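Local coordinates for protein alpha-1,4-endofucoidanase (Mariniflexile fucanivorans, PDB 6DLH) that hydrolyses fucoidan internally as a retaining endo-acting glycoside hydrolase of family 107, at residues L359-F364 with F405-T410. Sequence-based numbering, arbitrary orientation.
Sequences LTDEQF and FELTDT
Phe364 reaches across to Thr408 and Phe405 with the far edge of its ring. CB leaves the helix pointing at 405-410, and CG stands anti to the backbone N (chi1 -169°), a setting that brings the CD2-CE2 edge and CZ against that segment. CD2 comes first to Thr408, whose OG1 sits 3.2 Å from it, at the ring edge and in its plane; the hydroxyl's hydrogen bond goes to Gln404 O, one turn back. CE2 shares the hydroxyl, with OG1 of Thr408 at 3.5 Å. CZ, at the far end, lies 3.7 Å from Phe405 CE1, the ring planes inclined at 53°. These are helices 361-372 and 399-415 of the catalytic domain, built on a parallel sheet; Phe405 also touches Leu46 and Met48 of its strand 46-49, while Trp380 meets the Phe364 ring. Replacing Phe364 by alanine would probably leave Phe405 CE1 and Thr408 OG1 without the ring they rest against, opening a gap between the helices. Leu407 CD1 lies against Asp361, 3.5 Å from OD2, the side chains crossing at a slant; OD2 accepts from Asn403 ND2 and OD1 from Gln404 NE2. Thr360 and Gln363 form a capping box: Gln363 N donates to Thr360 OG1, and Thr360 N to Gln363 OE1, nearly straight (170°).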
ATOM      1  N   LEU A 359     -13.444   3.087 -21.341  1.00 23.76           N
ATOM      2  CA  LEU A 359     -13.515   2.240 -22.528  1.00 23.44           C
ATOM      3  C   LEU A 359     -14.672   1.253 -22.372  1.00 24.45           C
ATOM      4  O   LEU A 359     -14.999   0.841 -21.262  1.00 24.43           O
ATOM      5  CB  LEU A 359     -12.189   1.485 -22.708  1.00 20.84           C
ATOM      6  CG  LEU A 359     -10.962   2.342 -23.026  1.00 20.66           C
ATOM      7  CD1 LEU A 359      -9.722   1.491 -23.267  1.00 18.62           C
ATOM      8  CD2 LEU A 359     -11.213   3.253 -24.223  1.00 19.83           C
ATOM      9  N   THR A 360     -15.299   0.887 -23.495  1.00 24.60           N
ATOM     10  CA  THR A 360     -16.247  -0.215 -23.506  1.00 24.37           C
ATOM     11  C   THR A 360     -15.458  -1.504 -23.286  1.00 23.74           C
ATOM     12  O   THR A 360     -14.246  -1.520 -23.487  1.00 24.89           O
ATOM     13  CB  THR A 360     -16.994  -0.307 -24.846  1.00 24.27           C
ATOM     14  OG1 THR A 360     -16.005  -0.570 -25.841  1.00 22.80           O
ATOM     15  CG2 THR A 360     -17.794   0.933 -25.196  1.00 24.65           C
ATOM     16  N   ASP A 361     -16.155  -2.581 -22.903  1.00 23.62           N
ATOM     17  CA  ASP A 361     -15.536  -3.888 -22.745  1.00 23.38           C
ATOM     18  C   ASP A 361     -14.756  -4.239 -24.010  1.00 22.37           C
ATOM     19  O   ASP A 361     -13.596  -4.632 -23.925  1.00 24.66           O
ATOM     20  CB  ASP A 361     -16.568  -4.977 -22.417  1.00 24.26           C
ATOM     21  CG  ASP A 361     -17.305  -4.781 -21.103  1.00 24.55           C
ATOM     22  OD1 ASP A 361     -16.941  -3.857 -20.349  1.00 23.09           O
ATOM     23  OD2 ASP A 361     -18.233  -5.577 -20.834  1.00 26.16           O
ATOM     24  N   GLU A 362     -15.398  -4.094 -25.175  1.00 22.10           N
ATOM     25  CA  GLU A 362     -14.776  -4.412 -26.456  1.00 22.18           C
ATOM     26  C   GLU A 362     -13.514  -3.572 -26.677  1.00 22.24           C
ATOM     27  O   GLU A 362     -12.494  -4.089 -27.127  1.00 22.24           O
ATOM     28  CB  GLU A 362     -15.773  -4.212 -27.603  1.00 22.23           C
ATOM     29  CG  GLU A 362     -15.216  -4.596 -28.963  1.00 23.93           C
ATOM     30  N   GLN A 363     -13.597  -2.264 -26.403  1.00 21.89           N
ATOM     31  CA  GLN A 363     -12.460  -1.372 -26.586  1.00 22.02           C
ATOM     32  C   GLN A 363     -11.334  -1.758 -25.626  1.00 22.77           C
ATOM     33  O   GLN A 363     -10.173  -1.772 -26.021  1.00 23.15           O
ATOM     34  CB  GLN A 363     -12.874   0.092 -26.396  1.00 21.99           C
ATOM     35  CG  GLN A 363     -13.610   0.691 -27.591  1.00 22.22           C
ATOM     36  CD  GLN A 363     -14.317   1.969 -27.204  1.00 23.92           C
ATOM     37  OE1 GLN A 363     -14.405   2.317 -26.028  1.00 22.64           O
ATOM     38  NE2 GLN A 363     -14.838   2.683 -28.195  1.00 23.40           N
ATOM     39  N   PHE A 364     -11.683  -2.099 -24.374  1.00 22.33           N
ATOM     40  CA  PHE A 364     -10.678  -2.436 -23.378  1.00 22.67           C
ATOM     41  C   PHE A 364      -9.828  -3.618 -23.840  1.00 22.53           C
ATOM     42  O   PHE A 364      -8.601  -3.563 -23.766  1.00 22.04           O
ATOM     43  CB  PHE A 364     -11.307  -2.728 -22.015  1.00 21.97           C
ATOM     44  CG  PHE A 364     -10.284  -2.818 -20.911  1.00 21.16           C
ATOM     45  CD1 PHE A 364      -9.848  -1.676 -20.256  1.00 21.44           C
ATOM     46  CD2 PHE A 364      -9.731  -4.040 -20.550  1.00 21.35           C
ATOM     47  CE1 PHE A 364      -8.881  -1.753 -19.257  1.00 20.97           C
ATOM     48  CE2 PHE A 364      -8.763  -4.118 -19.556  1.00 21.61           C
ATOM     49  CZ  PHE A 364      -8.343  -2.971 -18.907  1.00 21.49           C
ATOM     50  N   PHE A 405     -11.105  -6.915 -17.087  1.00 22.45           N
ATOM     51  CA  PHE A 405      -9.896  -7.712 -16.937  1.00 22.68           C
ATOM     52  C   PHE A 405     -10.163  -9.194 -17.197  1.00 23.09           C
ATOM     53  O   PHE A 405      -9.335  -9.876 -17.796  1.00 23.17           O
ATOM     54  CB  PHE A 405      -9.224  -7.426 -15.586  1.00 22.96           C
ATOM     55  CG  PHE A 405      -7.929  -6.668 -15.723  1.00 22.08           C
ATOM     56  CD1 PHE A 405      -7.921  -5.292 -15.867  1.00 22.44           C
ATOM     57  CD2 PHE A 405      -6.716  -7.339 -15.770  1.00 22.60           C
ATOM     58  CE1 PHE A 405      -6.727  -4.601 -16.038  1.00 22.07           C
ATOM     59  CE2 PHE A 405      -5.523  -6.649 -15.942  1.00 22.98           C
ATOM     60  CZ  PHE A 405      -5.529  -5.276 -16.069  1.00 21.62           C
ATOM     61  N   GLU A 406     -11.335  -9.685 -16.774  1.00 24.50           N
ATOM     62  CA  GLU A 406     -11.709 -11.073 -17.006  1.00 23.91           C
ATOM     63  C   GLU A 406     -11.938 -11.330 -18.497  1.00 24.34           C
ATOM     64  O   GLU A 406     -11.462 -12.330 -19.029  1.00 24.16           O
ATOM     65  CB  GLU A 406     -12.918 -11.465 -16.155  1.00 25.21           C
ATOM     66  CG  GLU A 406     -12.590 -11.688 -14.687  1.00 27.22           C
ATOM     67  CD  GLU A 406     -11.821 -12.950 -14.331  1.00 29.15           C
ATOM     68  OE1 GLU A 406     -11.422 -13.692 -15.254  1.00 31.13           O
ATOM     69  OE2 GLU A 406     -11.629 -13.194 -13.123  1.00 30.16           O
ATOM     70  N   LEU A 407     -12.674 -10.430 -19.171  1.00 24.01           N
ATOM     71  CA  LEU A 407     -12.883 -10.566 -20.607  1.00 22.95           C
ATOM     72  C   LEU A 407     -11.531 -10.564 -21.322  1.00 22.78           C
ATOM     73  O   LEU A 407     -11.280 -11.407 -22.175  1.00 24.87           O
ATOM     74  CB  LEU A 407     -13.799  -9.443 -21.113  1.00 21.85           C
ATOM     75  CG  LEU A 407     -15.246  -9.509 -20.614  1.00 22.73           C
ATOM     76  CD1 LEU A 407     -16.016  -8.244 -20.965  1.00 19.76           C
ATOM     77  CD2 LEU A 407     -15.964 -10.747 -21.146  1.00 21.11           C
ATOM     78  N   THR A 408     -10.659  -9.619 -20.952  1.00 22.36           N
ATOM     79  CA  THR A 408      -9.295  -9.562 -21.455  1.00 22.42           C
ATOM     80  C   THR A 408      -8.574 -10.895 -21.244  1.00 22.79           C
ATOM     81  O   THR A 408      -7.879 -11.371 -22.144  1.00 22.96           O
ATOM     82  CB  THR A 408      -8.521  -8.405 -20.808  1.00 22.65           C
ATOM     83  OG1 THR A 408      -9.210  -7.189 -21.107  1.00 21.67           O
ATOM     84  CG2 THR A 408      -7.086  -8.312 -21.279  1.00 21.75           C
ATOM     85  N   ASP A 409      -8.718 -11.477 -20.044  1.00 23.11           N
ATOM     86  CA  ASP A 409      -8.006 -12.700 -19.699  1.00 23.14           C
ATOM     87  C   ASP A 409      -8.423 -13.822 -20.646  1.00 23.25           C
ATOM     88  O   ASP A 409      -7.567 -14.528 -21.166  1.00 22.32           O
ATOM     89  CB  ASP A 409      -8.174 -13.061 -18.217  1.00 24.86           C
ATOM     90  CG  ASP A 409      -7.136 -14.040 -17.675  1.00 25.90           C
ATOM     91  OD1 ASP A 409      -5.929 -13.747 -17.774  1.00 28.02           O
ATOM     92  OD2 ASP A 409      -7.538 -15.072 -17.121  1.00 28.25           O
ATOM     93  N   THR A 410      -9.734 -13.952 -20.896  1.00 24.61           N
ATOM     94  CA  THR A 410     -10.255 -14.979 -21.786  1.00 26.09           C
ATOM     95  C   THR A 410      -9.594 -14.844 -23.155  1.00 27.42           C
ATOM     96  O   THR A 410      -9.117 -15.823 -23.724  1.00 26.48           O
ATOM     97  CB  THR A 410     -11.786 -14.917 -21.882  1.00 27.41           C
ATOM     98  OG1 THR A 410     -12.310 -15.163 -20.580  1.00 28.14           O
ATOM     99  CG2 THR A 410     -12.373 -15.925 -22.846  1.00 27.31           C
TER